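Local coordinates for protein aspartate aminotransferase (Plasmodium falciparum, PDB 3K7Y) that probably catalyses the pyridoxal-phosphate-dependent, reversible transfer of an amino group between L-aspartate and 2-oxoglutarate, giving oxaloacetate and L-glutamate, as a homodimer, at residues A[78-83]-A[300-305]. Residues are numbered along the deposited sequence; the frame is centred on the assembly and turned at random.
Sequences STLTQN and LLNNQN
With CG turned anti to its carbonyl carbon (chi1 -82°), Leu80 sends its forked end out from helix 75-86 to the last turn of helix 291-302, where Asn302, its CG anti to the backbone N (chi1 -167°), lies across it at about a right angle. The case illustrates how two helical segments can meet through van der Waals contact alone, with no hydrogen bond between residues 78-83 and 300-305. The two methyls of the fork share Asn302, and CD2 also reaches Leu301. CD1 of Leu80 rests against CB of Asn302 at 3.6 Å and also touches the amide oxygen OD1; the asparagine meets the leucine through these two atoms. CD2 of Leu80 lies 3.7 Å from the carbonyl O of Leu301, close to CA of Asn302, and meets CD2 of Leu301 at 4.0 Å.

Leu301 answers from the other helix: its CD2 approaches the backbone O of Leu80 at 3.8 Å, and its CD1 lies near the same oxygen, with CA of Thr81 at the edge of contact. The two leucines thus each touch the other's main chain as well as its side chain, which is consistent with their CA atoms being only 6.6 Å apart. Leu301 is buried whereas Asn302 is exposed, so the patch runs from the protein interior to its surface.

Behind it, Thr81 turns from the contact toward Ala260 and His262 of strand 258-264, an inner strand of the large mixed sheet of this aminotransferase, while Leu300 packs on helix 50-62. The contact therefore joins the end of helix 291-302, just before the long helix 304-335, to a helix lying against that sheet.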
ATOM      1  N   SER A  78     -10.668  13.122  -4.733  1.00 73.53           N
ATOM      2  CA  SER A  78      -9.753  14.237  -4.871  1.00 72.85           C
ATOM      3  C   SER A  78     -10.400  15.626  -4.731  1.00 73.76           C
ATOM      4  O   SER A  78      -9.674  16.611  -4.624  1.00 73.61           O
ATOM      5  CB  SER A  78      -8.888  14.114  -6.137  1.00 72.73           C
ATOM      6  OG  SER A  78      -9.536  14.647  -7.275  1.00 74.91           O
ATOM      7  N   THR A  79     -11.734  15.721  -4.730  1.00 74.65           N
ATOM      8  CA  THR A  79     -12.384  17.023  -4.459  1.00 75.35           C
ATOM      9  C   THR A  79     -12.933  17.082  -3.058  1.00 74.84           C
ATOM     10  O   THR A  79     -12.714  18.062  -2.366  1.00 75.01           O
ATOM     11  CB  THR A  79     -13.500  17.475  -5.482  1.00 77.60           C
ATOM     12  OG1 THR A  79     -14.589  16.545  -5.485  1.00 78.57           O
ATOM     13  CG2 THR A  79     -12.950  17.677  -6.915  1.00 77.56           C
ATOM     14  N   LEU A  80     -13.648  16.038  -2.647  1.00 74.47           N
ATOM     15  CA  LEU A  80     -14.184  15.943  -1.289  1.00 74.24           C
ATOM     16  C   LEU A  80     -13.086  16.125  -0.252  1.00 72.57           C
ATOM     17  O   LEU A  80     -13.225  16.906   0.681  1.00 73.19           O
ATOM     18  CB  LEU A  80     -14.867  14.597  -1.075  1.00 73.97           C
ATOM     19  CG  LEU A  80     -16.291  14.485  -1.593  1.00 76.09           C
ATOM     20  CD1 LEU A  80     -16.640  13.028  -1.733  1.00 76.35           C
ATOM     21  CD2 LEU A  80     -17.270  15.193  -0.665  1.00 77.25           C
ATOM     22  N   THR A  81     -11.991  15.404  -0.456  1.00 71.01           N
ATOM     23  CA  THR A  81     -10.836  15.376   0.433  1.00 69.18           C
ATOM     24  C   THR A  81     -10.189  16.748   0.565  1.00 69.29           C
ATOM     25  O   THR A  81      -9.987  17.237   1.670  1.00 68.73           O
ATOM     26  CB  THR A  81      -9.826  14.308  -0.068  1.00 67.55           C
ATOM     27  OG1 THR A  81     -10.219  13.025   0.429  1.00 66.39           O
ATOM     28  CG2 THR A  81      -8.431  14.594   0.386  1.00 66.36           C
ATOM     29  N   GLN A  82      -9.891  17.377  -0.565  1.00 70.21           N
ATOM     30  CA  GLN A  82      -9.170  18.631  -0.528  1.00 70.97           C
ATOM     31  C   GLN A  82     -10.014  19.781   0.014  1.00 73.02           C
ATOM     32  O   GLN A  82      -9.470  20.797   0.444  1.00 73.25           O
ATOM     33  CB  GLN A  82      -8.526  18.959  -1.869  1.00 70.84           C
ATOM     34  CG  GLN A  82      -9.454  18.900  -3.030  1.00 73.42           C
ATOM     35  CD  GLN A  82      -8.795  19.341  -4.324  1.00 75.33           C
ATOM     36  OE1 GLN A  82      -7.565  19.360  -4.434  1.00 73.99           O
ATOM     37  NE2 GLN A  82      -9.617  19.695  -5.321  1.00 77.12           N
ATOM     38  N   ASN A  83     -11.334  19.617   0.027  1.00 75.15           N
ATOM     39  CA  ASN A  83     -12.184  20.563   0.750  1.00 77.53           C
ATOM     40  C   ASN A  83     -11.674  20.721   2.188  1.00 77.20           C
ATOM     41  O   ASN A  83     -11.509  21.840   2.685  1.00 77.96           O
ATOM     42  CB  ASN A  83     -13.656  20.118   0.745  1.00 79.02           C
ATOM     43  CG  ASN A  83     -14.593  21.181   1.304  1.00 81.44           C
ATOM     44  OD1 ASN A  83     -15.258  21.878   0.544  1.00 83.85           O
ATOM     45  ND2 ASN A  83     -14.642  21.312   2.635  1.00 81.85           N
ATOM     46  N   LEU A 300     -19.026   8.769   3.454  1.00 82.96           N
ATOM     47  CA  LEU A 300     -19.097   9.619   4.646  1.00 83.91           C
ATOM     48  C   LEU A 300     -19.071  11.093   4.250  1.00 84.52           C
ATOM     49  O   LEU A 300     -20.057  11.817   4.417  1.00 85.83           O
ATOM     50  CB  LEU A 300     -17.943   9.318   5.620  1.00 82.10           C
ATOM     51  CG  LEU A 300     -17.901  10.129   6.932  1.00 82.04           C
ATOM     52  CD1 LEU A 300     -17.297   9.322   8.063  1.00 81.43           C
ATOM     53  CD2 LEU A 300     -17.148  11.453   6.792  1.00 80.87           C
ATOM     54  N   LEU A 301     -17.932  11.512   3.703  1.00 83.86           N
ATOM     55  CA  LEU A 301     -17.665  12.907   3.417  1.00 84.67           C
ATOM     56  C   LEU A 301     -18.693  13.542   2.469  1.00 87.25           C
ATOM     57  O   LEU A 301     -18.997  14.727   2.591  1.00 88.31           O
ATOM     58  CB  LEU A 301     -16.259  13.049   2.857  1.00 82.39           C
ATOM     59  CG  LEU A 301     -15.423  14.147   3.498  1.00 81.94           C
ATOM     60  CD1 LEU A 301     -13.935  13.862   3.246  1.00 79.10           C
ATOM     61  CD2 LEU A 301     -15.840  15.558   3.012  1.00 82.20           C
ATOM     62  N   ASN A 302     -19.238  12.749   1.544  1.00 89.06           N
ATOM     63  CA  ASN A 302     -20.146  13.259   0.513  1.00 91.53           C
ATOM     64  C   ASN A 302     -21.592  13.423   0.982  1.00 94.70           C
ATOM     65  O   ASN A 302     -22.388  14.097   0.331  1.00 96.11           O
ATOM     66  CB  ASN A 302     -20.086  12.369  -0.728  1.00 91.28           C
ATOM     67  CG  ASN A 302     -20.739  13.000  -1.931  1.00 92.42           C
ATOM     68  OD1 ASN A 302     -20.092  13.695  -2.713  1.00 91.89           O
ATOM     69  ND2 ASN A 302     -22.029  12.755  -2.094  1.00 94.22           N
ATOM     70  N   ASN A 303     -21.923  12.811   2.113  1.00 96.41           N
ATOM     71  CA  ASN A 303     -23.266  12.906   2.674  1.00100.08           C
ATOM     72  C   ASN A 303     -23.340  13.791   3.926  1.00101.11           C
ATOM     73  O   ASN A 303     -22.648  13.547   4.925  1.00 99.98           O
ATOM     74  CB  ASN A 303     -23.800  11.512   2.966  1.00101.12           C
ATOM     75  CG  ASN A 303     -25.108  11.252   2.287  1.00104.55           C
ATOM     76  OD1 ASN A 303     -25.171  10.505   1.299  1.00105.00           O
ATOM     77  ND2 ASN A 303     -26.170  11.887   2.787  1.00107.95           N
ATOM     78  N   GLN A 304     -24.192  14.814   3.864  1.00103.60           N
ATOM     79  CA  GLN A 304     -24.234  15.850   4.891  1.00104.62           C
ATOM     80  C   GLN A 304     -24.533  15.304   6.269  1.00105.35           C
ATOM     81  O   GLN A 304     -23.805  15.579   7.216  1.00104.40           O
ATOM     82  CB  GLN A 304     -25.254  16.916   4.532  1.00107.20           C
ATOM     83  CG  GLN A 304     -24.833  17.825   3.399  1.00107.54           C
ATOM     84  CD  GLN A 304     -25.675  19.093   3.337  1.00111.85           C
ATOM     85  OE1 GLN A 304     -26.913  19.052   3.402  1.00114.75           O
ATOM     86  NE2 GLN A 304     -25.002  20.235   3.221  1.00111.68           N
ATOM     87  N   ASN A 305     -25.601  14.522   6.367  1.00107.40           N
ATOM     88  CA  ASN A 305     -26.017  13.913   7.625  1.00108.78           C
ATOM     89  C   ASN A 305     -24.920  13.112   8.329  1.00106.08           C
ATOM     90  O   ASN A 305     -24.928  12.992   9.556  1.00106.45           O
ATOM     91  CB  ASN A 305     -27.252  13.035   7.399  1.00111.90           C
ATOM     92  CG  ASN A 305     -27.005  11.913   6.393  1.00112.08           C
ATOM     93  OD1 ASN A 305     -26.054  11.962   5.597  1.00111.36           O
ATOM     94  ND2 ASN A 305     -27.870  10.897   6.422  1.00115.05           N
TER